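Local coordinates for alkaline phosphatase D (Bacillus subtilis, PDB 2YEQ), which hydrolyses phosphate esters as a phosphodiesterase and alkaline phosphatase whose active site holds iron and calcium, at residues Q125-T133 with Y161-H171; F333-S342 with Q425-I433. One frame throughout, in Å; residues are numbered along the deposited sequence.

Contact 1: residues Q125-T133 with Y161-H171. With PE5 (3,6,9,12,15,18,21,24-octaoxahexacosan-1-ol), chain Z; EDO (1,2-ethanediol), chain F.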
# COMPACT_ATOMS: atom_id res chain seq x y z
N GLN A 125 -7.63 -3.13 2.12
CA GLN A 125 -8.72 -3.72 1.35
C GLN A 125 -9.35 -4.95 2.02
O GLN A 125 -9.52 -5.98 1.38
CB GLN A 125 -8.22 -4.06 -0.06
CG GLN A 125 -7.00 -4.95 -0.15
CD GLN A 125 -6.27 -4.79 -1.44
OE1 GLN A 125 -6.20 -3.67 -1.99
NE2 GLN A 125 -5.68 -5.88 -1.93
N GLN A 126 -9.75 -4.80 3.28
CA GLN A 126 -10.36 -5.88 4.04
C GLN A 126 -11.49 -6.48 3.17
O GLN A 126 -12.48 -5.83 2.89
CB GLN A 126 -10.91 -5.39 5.38
CG GLN A 126 -10.64 -6.28 6.60
CD GLN A 126 -11.48 -7.58 6.62
OE1 GLN A 126 -11.74 -8.15 5.59
NE2 GLN A 126 -11.90 -8.03 7.82
N TYR A 127 -11.30 -7.72 2.74
CA TYR A 127 -12.22 -8.39 1.81
C TYR A 127 -13.62 -8.47 2.33
O TYR A 127 -14.61 -8.35 1.57
CB TYR A 127 -11.67 -9.79 1.51
CG TYR A 127 -12.42 -10.66 0.53
CD1 TYR A 127 -12.16 -10.60 -0.85
CD2 TYR A 127 -13.35 -11.59 0.97
CE1 TYR A 127 -12.82 -11.43 -1.74
CE2 TYR A 127 -14.02 -12.42 0.08
CZ TYR A 127 -13.75 -12.33 -1.26
OH TYR A 127 -14.43 -13.15 -2.15
N GLU A 128 -13.73 -8.63 3.65
CA GLU A 128 -15.03 -8.83 4.26
C GLU A 128 -15.84 -7.53 4.38
O GLU A 128 -17.07 -7.57 4.52
CB GLU A 128 -14.87 -9.39 5.68
CG GLU A 128 -14.06 -10.69 5.76
CD GLU A 128 -14.01 -11.20 7.21
OE1 GLU A 128 -13.63 -10.40 8.14
OE2 GLU A 128 -14.41 -12.37 7.41
N HIS A 129 -15.15 -6.39 4.36
CA HIS A 129 -15.80 -5.11 4.66
C HIS A 129 -16.53 -4.47 3.48
O HIS A 129 -17.38 -3.59 3.68
CB HIS A 129 -14.79 -4.13 5.25
CG HIS A 129 -14.36 -4.51 6.64
ND1 HIS A 129 -13.66 -3.66 7.47
CD2 HIS A 129 -14.56 -5.65 7.34
CE1 HIS A 129 -13.44 -4.28 8.62
NE2 HIS A 129 -13.98 -5.48 8.57
N GLY A 130 -16.23 -4.91 2.27
CA GLY A 130 -16.94 -4.41 1.11
C GLY A 130 -16.42 -4.97 -0.18
O GLY A 130 -15.47 -5.76 -0.18
N TYR A 131 -17.09 -4.57 -1.25
CA TYR A 131 -16.73 -4.90 -2.62
C TYR A 131 -15.64 -3.96 -3.10
O TYR A 131 -15.50 -2.83 -2.60
CB TYR A 131 -18.02 -4.91 -3.51
CG TYR A 131 -18.91 -6.04 -3.05
CD1 TYR A 131 -18.66 -7.36 -3.43
CD2 TYR A 131 -19.91 -5.81 -2.11
CE1 TYR A 131 -19.43 -8.42 -2.95
CE2 TYR A 131 -20.66 -6.85 -1.60
CZ TYR A 131 -20.41 -8.16 -2.03
OH TYR A 131 -21.15 -9.17 -1.49
N TYR A 132 -14.84 -4.45 -4.03
CA TYR A 132 -13.72 -3.75 -4.62
C TYR A 132 -14.10 -2.84 -5.82
O TYR A 132 -13.34 -2.67 -6.78
CB TYR A 132 -12.64 -4.75 -5.02
CG TYR A 132 -11.94 -5.48 -3.84
CD1 TYR A 132 -12.08 -5.06 -2.51
CD2 TYR A 132 -11.09 -6.56 -4.09
CE1 TYR A 132 -11.43 -5.73 -1.46
CE2 TYR A 132 -10.43 -7.22 -3.07
CZ TYR A 132 -10.60 -6.82 -1.76
OH TYR A 132 -9.91 -7.51 -0.77
N THR A 133 -15.23 -2.18 -5.69
CA THR A 133 -15.65 -1.15 -6.66
C THR A 133 -14.55 -0.12 -6.91
O THR A 133 -14.36 0.34 -8.04
CB THR A 133 -16.88 -0.46 -6.14
OG1 THR A 133 -17.76 -1.45 -5.60
CG2 THR A 133 -17.60 0.36 -7.26
N TYR A 161 -12.87 -9.30 12.77
CA TYR A 161 -12.68 -7.87 12.54
C TYR A 161 -13.88 -7.37 11.76
O TYR A 161 -13.92 -7.47 10.53
CB TYR A 161 -11.39 -7.63 11.80
CG TYR A 161 -11.13 -6.18 11.43
CD1 TYR A 161 -11.63 -5.12 12.19
CD2 TYR A 161 -10.37 -5.87 10.32
CE1 TYR A 161 -11.39 -3.81 11.84
CE2 TYR A 161 -10.10 -4.57 9.97
CZ TYR A 161 -10.61 -3.55 10.72
OH TYR A 161 -10.37 -2.25 10.35
N VAL A 162 -14.86 -6.86 12.49
CA VAL A 162 -16.19 -6.62 11.95
C VAL A 162 -16.43 -5.13 11.71
O VAL A 162 -16.25 -4.29 12.60
CB VAL A 162 -17.27 -7.23 12.84
CG1 VAL A 162 -18.70 -6.91 12.27
CG2 VAL A 162 -17.03 -8.77 12.94
N SER A 163 -16.80 -4.81 10.48
CA SER A 163 -17.06 -3.44 10.08
C SER A 163 -18.32 -2.91 10.75
O SER A 163 -19.28 -3.65 10.95
CB SER A 163 -17.21 -3.38 8.55
OG SER A 163 -17.87 -2.21 8.15
N LYS A 164 -18.34 -1.61 11.05
CA LYS A 164 -19.55 -0.94 11.51
C LYS A 164 -20.72 -1.11 10.55
O LYS A 164 -21.86 -1.14 11.01
CB LYS A 164 -19.33 0.55 11.72
CG LYS A 164 -18.97 0.91 13.17
CD LYS A 164 -20.18 0.81 14.11
CE LYS A 164 -19.90 -0.11 15.31
NZ LYS A 164 -18.77 0.36 16.13
N THR A 165 -20.46 -1.23 9.24
CA THR A 165 -21.55 -1.40 8.28
C THR A 165 -21.76 -2.86 7.83
O THR A 165 -22.51 -3.12 6.90
CB THR A 165 -21.42 -0.42 7.08
OG1 THR A 165 -20.12 -0.52 6.48
CG2 THR A 165 -21.64 1.01 7.56
N GLY A 166 -21.11 -3.81 8.52
CA GLY A 166 -21.37 -5.23 8.32
C GLY A 166 -20.30 -5.91 7.50
O GLY A 166 -19.72 -5.32 6.58
N ASN A 167 -20.01 -7.17 7.84
CA ASN A 167 -19.11 -7.98 7.01
C ASN A 167 -19.87 -8.67 5.87
O ASN A 167 -20.41 -9.78 6.03
CB ASN A 167 -18.35 -8.99 7.87
CG ASN A 167 -17.16 -8.37 8.57
OD1 ASN A 167 -17.06 -7.14 8.62
ND2 ASN A 167 -16.25 -9.20 9.08
N VAL A 168 -19.83 -8.04 4.70
CA VAL A 168 -20.67 -8.48 3.58
C VAL A 168 -20.10 -9.69 2.86
O VAL A 168 -20.84 -10.40 2.18
CB VAL A 168 -20.94 -7.30 2.59
CG1 VAL A 168 -21.76 -6.23 3.31
CG2 VAL A 168 -19.64 -6.74 2.01
N ARG A 169 -18.78 -9.89 2.96
CA ARG A 169 -18.13 -11.12 2.50
C ARG A 169 -17.42 -11.75 3.70
O ARG A 169 -17.38 -11.15 4.79
CB ARG A 169 -17.16 -10.84 1.37
CG ARG A 169 -17.75 -10.10 0.15
CD ARG A 169 -16.83 -10.15 -1.06
NE ARG A 169 -15.81 -9.08 -1.01
CZ ARG A 169 -15.02 -8.74 -2.01
NH1 ARG A 169 -15.08 -9.40 -3.15
NH2 ARG A 169 -14.15 -7.74 -1.88
N THR A 170 -16.85 -12.93 3.50
CA THR A 170 -16.35 -13.75 4.62
C THR A 170 -14.99 -14.33 4.29
O THR A 170 -14.81 -14.91 3.21
CB THR A 170 -17.32 -14.91 4.91
OG1 THR A 170 -18.62 -14.36 5.16
CG2 THR A 170 -16.86 -15.74 6.14
N HIS A 171 -14.04 -14.21 5.21
CA HIS A 171 -12.76 -14.83 5.02
C HIS A 171 -12.90 -16.33 4.83
O HIS A 171 -13.83 -16.94 5.34
CB HIS A 171 -11.81 -14.49 6.17
CG HIS A 171 -11.15 -13.16 6.02
ND1 HIS A 171 -11.00 -12.28 7.08
CD2 HIS A 171 -10.62 -12.54 4.94
CE1 HIS A 171 -10.39 -11.18 6.64
NE2 HIS A 171 -10.13 -11.33 5.35
C50 PE5 Z . -24.23 -11.86 9.45
O1 PE5 Z . -23.78 -10.65 8.84
C1 PE5 Z . -24.61 -10.23 7.76
C2 PE5 Z . -23.82 -9.31 6.83
O2 PE5 Z . -24.60 -8.78 5.75
C3 PE5 Z . -25.32 -7.61 6.15
C4 PE5 Z . -24.36 -6.48 6.45
C1 EDO F . -14.49 -20.64 6.90
O1 EDO F . -15.23 -19.55 6.33
C2 EDO F . -14.24 -20.40 8.38
O2 EDO F . -13.62 -21.55 8.94
O HOH W 1 -13.07 -11.06 10.44
O HOH W 2 -16.78 -12.11 8.61
O HOH W 3 -18.98 -2.95 5.79

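Contact 2: residues F333-S342 with Q425-I433. With EDO (1,2-ethanediol), chain B; EDO (1,2-ethanediol), chain T.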
# COMPACT_ATOMS: atom_id res chain seq x y z
N PHE A 333 0.83 7.13 9.38
CA PHE A 333 0.63 8.58 9.54
C PHE A 333 1.92 9.29 9.98
O PHE A 333 2.46 9.01 11.06
CB PHE A 333 -0.51 8.81 10.50
CG PHE A 333 -1.26 10.11 10.29
CD1 PHE A 333 -0.70 11.32 10.66
CD2 PHE A 333 -2.55 10.10 9.78
CE1 PHE A 333 -1.43 12.53 10.49
CE2 PHE A 333 -3.27 11.28 9.64
CZ PHE A 333 -2.69 12.49 9.98
N PHE A 334 2.39 10.21 9.14
CA PHE A 334 3.68 10.87 9.34
C PHE A 334 3.58 12.21 10.11
O PHE A 334 4.44 12.52 10.94
CB PHE A 334 4.34 11.12 7.99
CG PHE A 334 5.71 11.70 8.07
CD1 PHE A 334 6.81 10.87 8.25
CD2 PHE A 334 5.93 13.07 7.93
CE1 PHE A 334 8.10 11.41 8.32
CE2 PHE A 334 7.20 13.60 8.00
CZ PHE A 334 8.29 12.79 8.19
N ALA A 335 2.56 13.00 9.80
CA ALA A 335 2.41 14.31 10.43
C ALA A 335 2.02 14.17 11.89
O ALA A 335 1.59 13.10 12.33
CB ALA A 335 1.38 15.17 9.68
N LYS A 336 2.18 15.27 12.64
CA LYS A 336 1.64 15.37 13.99
C LYS A 336 0.14 15.14 13.96
O LYS A 336 -0.57 15.69 13.11
CB LYS A 336 1.96 16.76 14.60
CG LYS A 336 1.34 17.05 15.96
CD LYS A 336 1.65 18.51 16.42
CE LYS A 336 0.71 19.00 17.53
NZ LYS A 336 -0.68 19.31 17.10
N TRP A 337 -0.36 14.35 14.92
CA TRP A 337 -1.74 13.91 14.89
C TRP A 337 -2.25 13.73 16.30
O TRP A 337 -2.49 12.59 16.77
CB TRP A 337 -1.79 12.61 14.07
CG TRP A 337 -3.12 12.15 13.56
CD1 TRP A 337 -4.18 12.91 13.22
CD2 TRP A 337 -3.49 10.79 13.26
NE1 TRP A 337 -5.20 12.11 12.75
CE2 TRP A 337 -4.79 10.81 12.77
CE3 TRP A 337 -2.83 9.56 13.38
CZ2 TRP A 337 -5.47 9.65 12.40
CZ3 TRP A 337 -3.49 8.41 13.02
CH2 TRP A 337 -4.80 8.46 12.53
N ASN A 338 -2.44 14.86 16.97
CA ASN A 338 -2.82 14.88 18.38
C ASN A 338 -4.30 14.71 18.59
O ASN A 338 -5.08 15.55 18.15
CB ASN A 338 -2.35 16.21 19.02
CG ASN A 338 -2.54 16.26 20.53
OD1 ASN A 338 -2.99 15.28 21.19
ND2 ASN A 338 -2.18 17.40 21.10
N PHE A 339 -4.68 13.64 19.29
CA PHE A 339 -6.09 13.37 19.59
C PHE A 339 -6.55 13.99 20.90
O PHE A 339 -7.74 13.94 21.20
CB PHE A 339 -6.32 11.86 19.69
CG PHE A 339 -5.89 11.10 18.48
CD1 PHE A 339 -6.49 11.34 17.24
CD2 PHE A 339 -4.92 10.12 18.56
CE1 PHE A 339 -6.09 10.64 16.10
CE2 PHE A 339 -4.53 9.40 17.42
CZ PHE A 339 -5.10 9.68 16.20
N GLY A 340 -5.63 14.53 21.69
CA GLY A 340 -5.98 15.13 22.98
C GLY A 340 -5.93 16.64 22.88
O GLY A 340 -6.45 17.21 21.92
N THR A 341 -5.27 17.27 23.84
CA THR A 341 -5.16 18.73 23.92
C THR A 341 -3.70 19.08 24.00
O THR A 341 -2.86 18.17 24.11
CB THR A 341 -5.85 19.27 25.18
OG1 THR A 341 -5.14 18.82 26.35
CG2 THR A 341 -7.28 18.84 25.25
N SER A 342 -3.36 20.37 23.94
CA SER A 342 -1.95 20.77 24.06
C SER A 342 -1.35 20.35 25.41
O SER A 342 -0.20 19.94 25.48
CB SER A 342 -1.78 22.29 23.86
OG SER A 342 -1.85 22.62 22.48
N GLN A 425 -12.57 18.54 16.30
CA GLN A 425 -11.57 18.58 17.39
C GLN A 425 -10.16 18.37 16.88
O GLN A 425 -9.24 19.14 17.20
CB GLN A 425 -11.91 17.53 18.45
CG GLN A 425 -10.89 17.40 19.58
CD GLN A 425 -10.94 16.03 20.23
OE1 GLN A 425 -9.93 15.33 20.31
NE2 GLN A 425 -12.13 15.64 20.69
N ILE A 426 -9.97 17.33 16.09
CA ILE A 426 -8.63 16.99 15.63
C ILE A 426 -8.09 18.10 14.74
O ILE A 426 -6.90 18.47 14.81
CB ILE A 426 -8.62 15.61 14.88
CG1 ILE A 426 -8.90 14.46 15.87
CG2 ILE A 426 -7.29 15.39 14.18
CD1 ILE A 426 -9.26 13.15 15.17
N LEU A 427 -8.94 18.63 13.87
CA LEU A 427 -8.50 19.70 12.95
C LEU A 427 -8.14 20.96 13.74
O LEU A 427 -7.13 21.61 13.44
CB LEU A 427 -9.59 20.01 11.92
CG LEU A 427 -9.91 18.93 10.87
CD1 LEU A 427 -11.03 19.40 9.95
CD2 LEU A 427 -8.71 18.57 10.08
N LYS A 428 -8.95 21.30 14.73
CA LYS A 428 -8.67 22.43 15.63
C LYS A 428 -7.30 22.27 16.28
O LYS A 428 -6.51 23.21 16.29
CB LYS A 428 -9.75 22.51 16.72
CG LYS A 428 -10.23 23.92 17.06
CD LYS A 428 -11.31 23.85 18.18
CE LYS A 428 -12.39 24.92 18.03
NZ LYS A 428 -12.86 25.47 19.35
N GLU A 429 -7.02 21.08 16.78
CA GLU A 429 -5.82 20.84 17.57
C GLU A 429 -4.59 20.70 16.69
O GLU A 429 -3.45 20.85 17.14
CB GLU A 429 -6.03 19.59 18.45
CG GLU A 429 -4.95 19.36 19.48
CD GLU A 429 -4.74 20.54 20.42
OE1 GLU A 429 -5.75 21.05 20.95
OE2 GLU A 429 -3.57 20.93 20.61
N ASN A 430 -4.82 20.44 15.40
CA ASN A 430 -3.73 20.14 14.46
C ASN A 430 -3.85 20.99 13.19
O ASN A 430 -4.22 20.46 12.13
CB ASN A 430 -3.76 18.62 14.10
CG ASN A 430 -3.56 17.73 15.31
OD1 ASN A 430 -2.42 17.54 15.74
ND2 ASN A 430 -4.65 17.25 15.90
N PRO A 431 -3.55 22.29 13.29
CA PRO A 431 -3.86 23.24 12.20
C PRO A 431 -3.06 23.03 10.92
O PRO A 431 -3.38 23.60 9.88
CB PRO A 431 -3.52 24.62 12.82
CG PRO A 431 -2.60 24.30 13.98
CD PRO A 431 -3.12 23.00 14.51
N HIS A 432 -2.00 22.24 10.96
CA HIS A 432 -1.31 21.83 9.75
C HIS A 432 -2.15 20.88 8.87
O HIS A 432 -1.86 20.71 7.69
CB HIS A 432 0.03 21.16 10.08
CG HIS A 432 -0.10 19.97 10.96
ND1 HIS A 432 -0.33 20.07 12.32
CD2 HIS A 432 -0.10 18.64 10.67
CE1 HIS A 432 -0.45 18.85 12.83
NE2 HIS A 432 -0.30 17.97 11.86
N ILE A 433 -3.19 20.29 9.44
CA ILE A 433 -4.04 19.35 8.74
C ILE A 433 -5.12 20.11 7.96
O ILE A 433 -5.95 20.83 8.53
CB ILE A 433 -4.70 18.30 9.69
CG1 ILE A 433 -3.64 17.49 10.46
CG2 ILE A 433 -5.57 17.34 8.88
CD1 ILE A 433 -4.18 16.30 11.30
C1 EDO B . 1.43 22.66 14.38
O1 EDO B . 0.30 21.92 14.87
C2 EDO B . 1.58 22.66 12.86
O2 EDO B . 2.71 21.92 12.34
C1 EDO T . -1.41 22.95 18.56
O1 EDO T . -2.72 23.52 18.61
C2 EDO T . -0.54 23.58 17.48
O2 EDO T . 0.70 22.88 17.38
O HOH W 4 -1.35 19.78 19.79
O HOH W 5 -5.62 22.18 23.33

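Contact 1: residues Q125-T133 with Y161-H171
Two loops of the calcineurin-like phosphatase domain meet here through Arg169 and His129: 125-133, just after the iron ligand Cys124, and 161-171, in the loop following strand 145-148. Arg169 reaches in among three tyrosines. Its guanidinium lies flat on one face of the Tyr127 ring, planes 14° apart, with Arg169 CZ 3.8 Å from the ring centroid in a cation-pi stack, while Tyr131 lies over the rim of the opposite face. Arg169 NH2 stands over the face of Tyr132, 3.4 Å from Tyr132 CE1. Arg169 NE donates to Tyr127 O (2.9 Å), NH2 weakly to Gly130 O, and NH1 pairs with Asp192 in a salt bridge. An alanine in place of Arg169 would probably leave Tyr127 without its stacking partner and the carboxylate of Asp192 without its mate. Farther along, His129 CE1 points at the face of Tyr161 in a T-shaped pair. His129 NE2 donates almost straight to Tyr161 O (2.8 Å, 176°), and Asn167 ND2 reaches that oxygen from the other face of its carbonyl plane, so two donors fix it. The imidazole is itself sandwiched between Gln126 CG and Ser163 CB. Glu128, its CG anti to the carbonyl carbon (chi1 -56°), lays CG over the His171 ring at 3.7 Å from the centroid; OE2 accepts from His171 N (2.9 Å) and OE1 from Gln126 NE2 (3.0 Å). Helix 179-190 flanks this end, Tyr189 OH bonding His171 NE2, and helix 504-520 packs against Tyr161.

Contact 2: residues F333-S342 with Q425-I433
Asn430 OD1 is gripped from opposite faces of its amide plane by Lys336 NZ (2.8 Å) and by the backbone N of Asn338, whose bond is nearly straight at 169°. This asparagine is the first residue past helix 423-429, so its amide ties the helix end to loop 333-342. Asn430 ND2 also reaches two acceptors, Asn338 O at 2.9 Å and Ile426 O one helical turn back. The amide thus pairs with both the N and the O of Asn338, and both of its polar atoms are satisfied. Asn338 shapes the loop in turn: its OD1 accepts from Gly340 N in an Asx turn and also from Ile346 N. Lys336 extends past the ring of His432, where Lys336 CB lies 3.6 Å from His432 CE1, before bending at the last torsion (chi4 -72°) to bring NZ to Asn430. The ammonium stays clear of direct contact with the Glu429 carboxylate, and a water bridges NZ, Asn338 ND2 and Glu429 OE2. Ser342 OG donates to the syn lone pair of that same OE2. Beneath this polar layer the packing is apolar. Phe333 and Phe339 lie over opposite faces of the Trp337 indole, Ile426 CD1 meets the edge of Phe339 at CD1 (3.9 Å), and Ile433 CD1 touches Trp337 CD1. Trp385 on strand 384-390 adds edge-to-face contacts to Phe333 and Trp337. The His432 ring is fixed at its edge, where NE2 donates in the ring plane to Lys336 O at 2.6 Å and 144°.

Overall arrangement
Both contacts belong to the calcineurin-like phosphatase domain but lie in series along the chain, contact 1 closing before contact 2 opens. Their centres are 29 Å apart and their nearest atoms about 12 Å. Contact 1 borders the metal centre: Cys124 of the iron site directly precedes Gln125, the Tyr161 side chain touches the iron ligand His382, and a bound phosphate ion, probably from the crystallisation liquor, lies about 4 Å from that side chain. Contact 2 flanks the seven-stranded sheet, where strand 433-437 is outermost, and its Trp337 touches Val381, between the metal ligands Asp380 and His382. Loop 380-382 therefore has neighbours in both contacts.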